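Local coordinates for protein prephenate dehydratase:Amino acid-binding ACT (Brucella abortus, PDB 6VH5) that probably catalyses the conversion of prephenate to phenylpyruvate in phenylalanine biosynthesis, and binds phenylalanine at its amino acid-binding ACT domain, at residues I75-A80 and N192-V197; E100-I105 and K295-R300. One frame throughout, in Å; residues are numbered along the deposited sequence.

In the fold
Contact 1 (75-80 with 192-197) and contact 2 (100-105 with 295-300) have centres about 10 Å apart and both reach one mixed five-stranded sheet of the prephenate dehydratase domain, where strand 193-200 runs between strands 70-77 and 96-104. In chain order their segments alternate: 75-80, 100-105, 192-197, 295-300. Contact 1 pairs two neighbouring strands inside the sheet; contact 2 sets the outer strand 96-104 against the tail that follows strand 286-295 of the ACT sheet. Arg195 of contact 1 and Glu100 of contact 2 form a salt bridge, so the two contacts share a charged network. That network joins the predicted catalytic domain to the phenylalanine-binding one, and both contacts also touch the second subunit.

Contact 1 of 2, residues I75-A80 and N192-V197; sequences IENTLA and NVTRFV
The guanidinium of Arg195 has Ile75 CD1 over one face and the carboxylate of Glu76 at its edge, close to its plane. This is an antiparallel strand pair with a classic beta bulge: Ile75 and Glu76 both face Arg195, whose O accepts a nearly straight bond from Ile75 N (2.8 Å) and a longer one from Glu76 N (3.3 Å). The Arg195 chain stays extended to NE and runs beside that of Glu76, bringing Arg195 NH1 to 2.9 Å from Glu76 OE2 in a salt bridge. The carboxylate is turned 59° from the guanidinium and receives NH1 from above its own plane. Further bridges, from Glu76 to Lys246 and from Arg195 to Asp264 and Glu100, probably help balance these charges. Ile75 is buried, and its branched apolar chain suits the place, laying CD1 on Val197 CG1 and CG2 near Val197 CG2. On the sheet face of Asn77 and Thr194, the latter predicted to be essential for activity, Asn77 CG lies anti to the backbone N (chi1 172°), which carries the amide toward 192-197. Its OD1 accepts from Leu79 N in an Asx turn and from Gly81 N. Asn77 ND2 donates to Thr194 OG1 at 3.0 Å and Asn192 OD1 at 2.9 Å.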
loop_
_atom_site.group_PDB
_atom_site.type_symbol
_atom_site.label_atom_id
_atom_site.label_comp_id
_atom_site.label_asym_id
_atom_site.label_seq_id
_atom_site.Cartn_x
_atom_site.Cartn_y
_atom_site.Cartn_z
ATOM N N ILE A 75 -2.834 -3.895 -7.545
ATOM C CA ILE A 75 -2.334 -4.452 -6.291
ATOM C C ILE A 75 -0.823 -4.396 -6.169
ATOM O O ILE A 75 -0.300 -4.493 -5.044
ATOM C CB ILE A 75 -2.839 -5.895 -6.084
ATOM C CG1 ILE A 75 -2.317 -6.822 -7.176
ATOM C CG2 ILE A 75 -4.382 -5.911 -6.060
ATOM C CD1 ILE A 75 -2.440 -8.286 -6.800
ATOM N N GLU A 76 -0.075 -4.239 -7.257
ATOM C CA GLU A 76 1.371 -4.085 -7.189
ATOM C C GLU A 76 1.799 -2.964 -8.124
ATOM O O GLU A 76 1.284 -2.849 -9.240
ATOM C CB GLU A 76 2.104 -5.372 -7.572
ATOM C CG GLU A 76 1.884 -6.511 -6.612
ATOM C CD GLU A 76 2.358 -7.832 -7.170
ATOM O OE1 GLU A 76 3.171 -7.814 -8.111
ATOM O OE2 GLU A 76 1.876 -8.883 -6.701
ATOM N N ASN A 77 2.716 -2.122 -7.649
ATOM C CA ASN A 77 3.357 -1.107 -8.480
ATOM C C ASN A 77 4.837 -1.024 -8.147
ATOM O O ASN A 77 5.203 -0.921 -6.973
ATOM C CB ASN A 77 2.725 0.270 -8.291
ATOM C CG ASN A 77 3.510 1.346 -9.007
ATOM O OD1 ASN A 77 4.302 2.070 -8.395
ATOM N ND2 ASN A 77 3.320 1.434 -10.315
ATOM N N THR A 78 5.676 -1.006 -9.190
ATOM C CA THR A 78 7.129 -1.088 -9.022
ATOM C C THR A 78 7.728 0.114 -8.285
ATOM O O THR A 78 8.732 -0.040 -7.584
ATOM C CB THR A 78 7.787 -1.253 -10.390
ATOM O OG1 THR A 78 7.273 -2.434 -11.021
ATOM C CG2 THR A 78 9.284 -1.398 -10.247
ATOM N N LEU A 79 7.137 1.308 -8.387
ATOM C CA LEU A 79 7.803 2.441 -7.744
ATOM C C LEU A 79 6.970 3.069 -6.634
ATOM O O LEU A 79 6.864 4.297 -6.538
ATOM C CB LEU A 79 8.198 3.496 -8.779
ATOM C CG LEU A 79 9.124 3.002 -9.894
ATOM C CD1 LEU A 79 9.369 4.080 -10.930
ATOM C CD2 LEU A 79 10.440 2.568 -9.292
ATOM N N ALA A 80 6.431 2.215 -5.759
ATOM C CA ALA A 80 5.753 2.614 -4.523
ATOM C C ALA A 80 4.498 3.433 -4.785
ATOM O O ALA A 80 4.088 4.246 -3.954
ATOM C CB ALA A 80 6.698 3.389 -3.596
ATOM N N ASN A 192 8.474 1.124 -14.724
ATOM C CA ASN A 192 7.420 1.377 -13.759
ATOM C C ASN A 192 6.207 0.587 -14.232
ATOM O O ASN A 192 5.649 0.883 -15.294
ATOM C CB ASN A 192 7.123 2.868 -13.656
ATOM C CG ASN A 192 6.107 3.180 -12.584
ATOM O OD1 ASN A 192 5.693 2.301 -11.831
ATOM N ND2 ASN A 192 5.737 4.437 -12.478
ATOM N N VAL A 193 5.864 -0.473 -13.497
ATOM C CA VAL A 193 4.804 -1.403 -13.878
ATOM C C VAL A 193 3.783 -1.516 -12.753
ATOM O O VAL A 193 4.143 -1.531 -11.571
ATOM C CB VAL A 193 5.384 -2.788 -14.221
ATOM C CG1 VAL A 193 4.311 -3.677 -14.813
ATOM C CG2 VAL A 193 6.539 -2.633 -15.190
ATOM N N THR A 194 2.508 -1.580 -13.123
ATOM C CA THR A 194 1.421 -1.836 -12.186
ATOM C C THR A 194 0.782 -3.184 -12.497
ATOM O O THR A 194 0.533 -3.507 -13.667
ATOM C CB THR A 194 0.349 -0.733 -12.224
ATOM O OG1 THR A 194 0.844 0.445 -11.581
ATOM C CG2 THR A 194 -0.914 -1.199 -11.480
ATOM N N ARG A 195 0.538 -3.975 -11.460
ATOM C CA ARG A 195 -0.148 -5.252 -11.607
ATOM C C ARG A 195 -1.586 -5.105 -11.135
ATOM O O ARG A 195 -1.839 -4.734 -9.979
ATOM C CB ARG A 195 0.553 -6.361 -10.834
ATOM C CG ARG A 195 -0.267 -7.655 -10.770
ATOM C CD ARG A 195 0.513 -8.784 -10.069
ATOM N NE ARG A 195 -0.179 -10.050 -10.248
ATOM C CZ ARG A 195 -0.416 -10.931 -9.287
ATOM N NH1 ARG A 195 0.008 -10.715 -8.051
ATOM N NH2 ARG A 195 -1.076 -12.036 -9.575
ATOM N N PHE A 196 -2.522 -5.421 -12.015
ATOM C CA PHE A 196 -3.921 -5.446 -11.636
ATOM C C PHE A 196 -4.395 -6.885 -11.473
ATOM O O PHE A 196 -3.818 -7.819 -12.038
ATOM C CB PHE A 196 -4.794 -4.743 -12.680
ATOM C CG PHE A 196 -4.422 -3.319 -12.941
ATOM C CD1 PHE A 196 -3.403 -3.003 -13.829
ATOM C CD2 PHE A 196 -5.105 -2.290 -12.317
ATOM C CE1 PHE A 196 -3.066 -1.690 -14.083
ATOM C CE2 PHE A 196 -4.774 -0.970 -12.564
ATOM C CZ PHE A 196 -3.753 -0.669 -13.447
ATOM N N VAL A 197 -5.465 -7.046 -10.694
ATOM C CA VAL A 197 -6.255 -8.272 -10.660
ATOM C C VAL A 197 -7.677 -7.910 -11.064
ATOM O O VAL A 197 -8.176 -6.837 -10.716
ATOM C CB VAL A 197 -6.246 -8.959 -9.280
ATOM C CG1 VAL A 197 -4.894 -9.628 -9.022
ATOM C CG2 VAL A 197 -6.581 -7.949 -8.197
#

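Contact 2 of 2, residues E100-I105 and K295-R300; sequences EYFLPI and KGSDIR
Glu100 OE2 is gripped by two donors, Arg300 NE at 2.7 Å on its syn lone pair and Ser297 N at 2.9 Å on its anti lone pair. The motif is a side-on, bidentate salt bridge joining an edge strand of the dehydratase domain's sheet to the short 3-10 turn 298-300 that follows the last ACT strand, 286-295. Arg300 NH2 completes it by reaching Glu100 OE1 at 3.1 Å, and the carboxylate and guanidinium lie nearly coplanar, 19° apart, which uses both syn lone pairs and should resist rotation of either group. Glutamate fits because its chain, extended beyond CG, spans the gap from strand to turn; Arg195 holds OE1 as well, while Glu266 and Thr245 take Arg300 NH1. Beside this polar cluster, Phe102 presents a ring face to Ile299. Ile299 CG2 stands over the ring centre of Phe102, 3.6 Å from its centroid and 14° off the normal, in a CH-pi contact, and the side chains cross at about a right angle. Ser297 CB packs 3.4 Å from Phe102 CD1, while its hydroxyl binds a water. One water links Glu100 N to Lys295 O; a second joins Phe102 N to the side-chain hydroxyl, 2.8 Å from Ser297 OG.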
loop_
_atom_site.group_PDB
_atom_site.type_symbol
_atom_site.label_atom_id
_atom_site.label_comp_id
_atom_site.label_asym_id
_atom_site.label_seq_id
_atom_site.Cartn_x
_atom_site.Cartn_y
_atom_site.Cartn_z
ATOM N N GLU A 100 -5.569 -11.261 -14.374
ATOM C CA GLU A 100 -4.559 -10.307 -13.947
ATOM C C GLU A 100 -4.113 -9.515 -15.166
ATOM O O GLU A 100 -4.379 -9.892 -16.309
ATOM C CB GLU A 100 -3.356 -11.006 -13.256
ATOM C CG GLU A 100 -2.483 -11.876 -14.159
ATOM C CD GLU A 100 -1.206 -12.407 -13.465
ATOM O OE1 GLU A 100 -0.976 -12.111 -12.265
ATOM O OE2 GLU A 100 -0.420 -13.122 -14.135
ATOM N N TYR A 101 -3.464 -8.384 -14.921
ATOM C CA TYR A 101 -2.994 -7.563 -16.031
ATOM C C TYR A 101 -1.782 -6.765 -15.579
ATOM O O TYR A 101 -1.774 -6.217 -14.473
ATOM C CB TYR A 101 -4.083 -6.620 -16.562
ATOM C CG TYR A 101 -3.657 -5.896 -17.825
ATOM C CD1 TYR A 101 -3.656 -6.546 -19.056
ATOM C CD2 TYR A 101 -3.227 -4.572 -17.783
ATOM C CE1 TYR A 101 -3.252 -5.895 -20.212
ATOM C CE2 TYR A 101 -2.812 -3.912 -18.936
ATOM C CZ TYR A 101 -2.837 -4.580 -20.142
ATOM O OH TYR A 101 -2.431 -3.937 -21.279
ATOM N N PHE A 102 -0.772 -6.702 -16.443
ATOM C CA PHE A 102 0.457 -5.959 -16.178
ATOM C C PHE A 102 0.563 -4.814 -17.170
ATOM O O PHE A 102 0.668 -5.040 -18.381
ATOM C CB PHE A 102 1.682 -6.876 -16.275
ATOM C CG PHE A 102 1.737 -7.920 -15.196
ATOM C CD1 PHE A 102 0.979 -9.078 -15.293
ATOM C CD2 PHE A 102 2.551 -7.745 -14.086
ATOM C CE1 PHE A 102 1.022 -10.037 -14.301
ATOM C CE2 PHE A 102 2.600 -8.700 -13.086
ATOM C CZ PHE A 102 1.835 -9.847 -13.194
ATOM N N LEU A 103 0.557 -3.589 -16.658
ATOM C CA LEU A 103 0.585 -2.400 -17.509
ATOM C C LEU A 103 1.848 -1.578 -17.279
ATOM O O LEU A 103 2.085 -1.109 -16.153
ATOM C CB LEU A 103 -0.666 -1.549 -17.279
ATOM C CG LEU A 103 -0.679 -0.190 -17.969
ATOM C CD1 LEU A 103 -0.876 -0.372 -19.454
ATOM C CD2 LEU A 103 -1.834 0.626 -17.398
ATOM N N PRO A 104 2.688 -1.386 -18.292
ATOM C CA PRO A 104 3.801 -0.427 -18.160
ATOM C C PRO A 104 3.270 0.993 -17.993
ATOM O O PRO A 104 2.454 1.463 -18.788
ATOM C CB PRO A 104 4.572 -0.591 -19.473
ATOM C CG PRO A 104 4.195 -1.971 -19.960
ATOM C CD PRO A 104 2.759 -2.159 -19.542
ATOM N N ILE A 105 3.738 1.666 -16.941
ATOM C CA ILE A 105 3.276 3.004 -16.575
ATOM C C ILE A 105 4.169 4.043 -17.250
ATOM O O ILE A 105 5.391 4.027 -17.077
ATOM C CB ILE A 105 3.278 3.183 -15.048
ATOM C CG1 ILE A 105 2.320 2.200 -14.401
ATOM C CG2 ILE A 105 2.892 4.601 -14.666
ATOM C CD1 ILE A 105 0.942 2.204 -15.034
ATOM N N LYS A 295 -5.968 -17.348 -15.566
ATOM C CA LYS A 295 -4.880 -17.354 -16.533
ATOM C C LYS A 295 -3.799 -16.366 -16.118
ATOM O O LYS A 295 -4.092 -15.275 -15.620
ATOM C CB LYS A 295 -5.389 -16.988 -17.929
ATOM C CG LYS A 295 -6.359 -17.982 -18.538
ATOM C CD LYS A 295 -6.871 -17.481 -19.886
ATOM C CE LYS A 295 -7.854 -18.456 -20.516
ATOM N NZ LYS A 295 -8.340 -17.980 -21.846
ATOM N N GLY A 296 -2.543 -16.749 -16.337
ATOM C CA GLY A 296 -1.407 -15.921 -15.986
ATOM C C GLY A 296 -0.879 -15.140 -17.176
ATOM O O GLY A 296 -0.930 -15.599 -18.316
ATOM N N SER A 297 -0.372 -13.946 -16.898
ATOM C CA SER A 297 0.111 -13.095 -17.972
ATOM C C SER A 297 1.409 -13.646 -18.554
ATOM O O SER A 297 2.204 -14.291 -17.865
ATOM C CB SER A 297 0.316 -11.667 -17.473
ATOM O OG SER A 297 0.760 -10.835 -18.527
ATOM N N ASP A 298 1.623 -13.374 -19.844
ATOM C CA ASP A 298 2.825 -13.835 -20.530
ATOM C C ASP A 298 4.098 -13.268 -19.920
ATOM O O ASP A 298 5.187 -13.779 -20.213
ATOM C CB ASP A 298 2.761 -13.458 -22.014
ATOM C CG ASP A 298 1.693 -14.227 -22.766
ATOM O OD1 ASP A 298 1.561 -15.447 -22.534
ATOM O OD2 ASP A 298 0.982 -13.611 -23.588
ATOM N N ILE A 299 3.986 -12.236 -19.079
ATOM C CA ILE A 299 5.141 -11.636 -18.424
ATOM C C ILE A 299 5.833 -12.620 -17.489
ATOM O O ILE A 299 7.002 -12.421 -17.132
ATOM C CB ILE A 299 4.685 -10.373 -17.664
ATOM C CG1 ILE A 299 5.878 -9.517 -17.244
ATOM C CG2 ILE A 299 3.841 -10.754 -16.452
ATOM C CD1 ILE A 299 5.485 -8.167 -16.693
ATOM N N ARG A 300 5.129 -13.681 -17.077
ATOM C CA ARG A 300 5.688 -14.688 -16.185
ATOM C C ARG A 300 6.739 -15.568 -16.854
ATOM O O ARG A 300 7.522 -16.215 -16.149
ATOM C CB ARG A 300 4.558 -15.552 -15.620
ATOM C CG ARG A 300 3.847 -14.917 -14.431
ATOM C CD ARG A 300 2.400 -15.397 -14.271
ATOM N NE ARG A 300 1.696 -14.594 -13.277
ATOM C CZ ARG A 300 1.915 -14.681 -11.966
ATOM N NH1 ARG A 300 2.817 -15.546 -11.493
ATOM N NH2 ARG A 300 1.236 -13.909 -11.124
HETATM O O HOH W 1 -5.529 -12.937 -16.885
HETATM O O HOH W 2 -0.626 -8.422 -18.950
#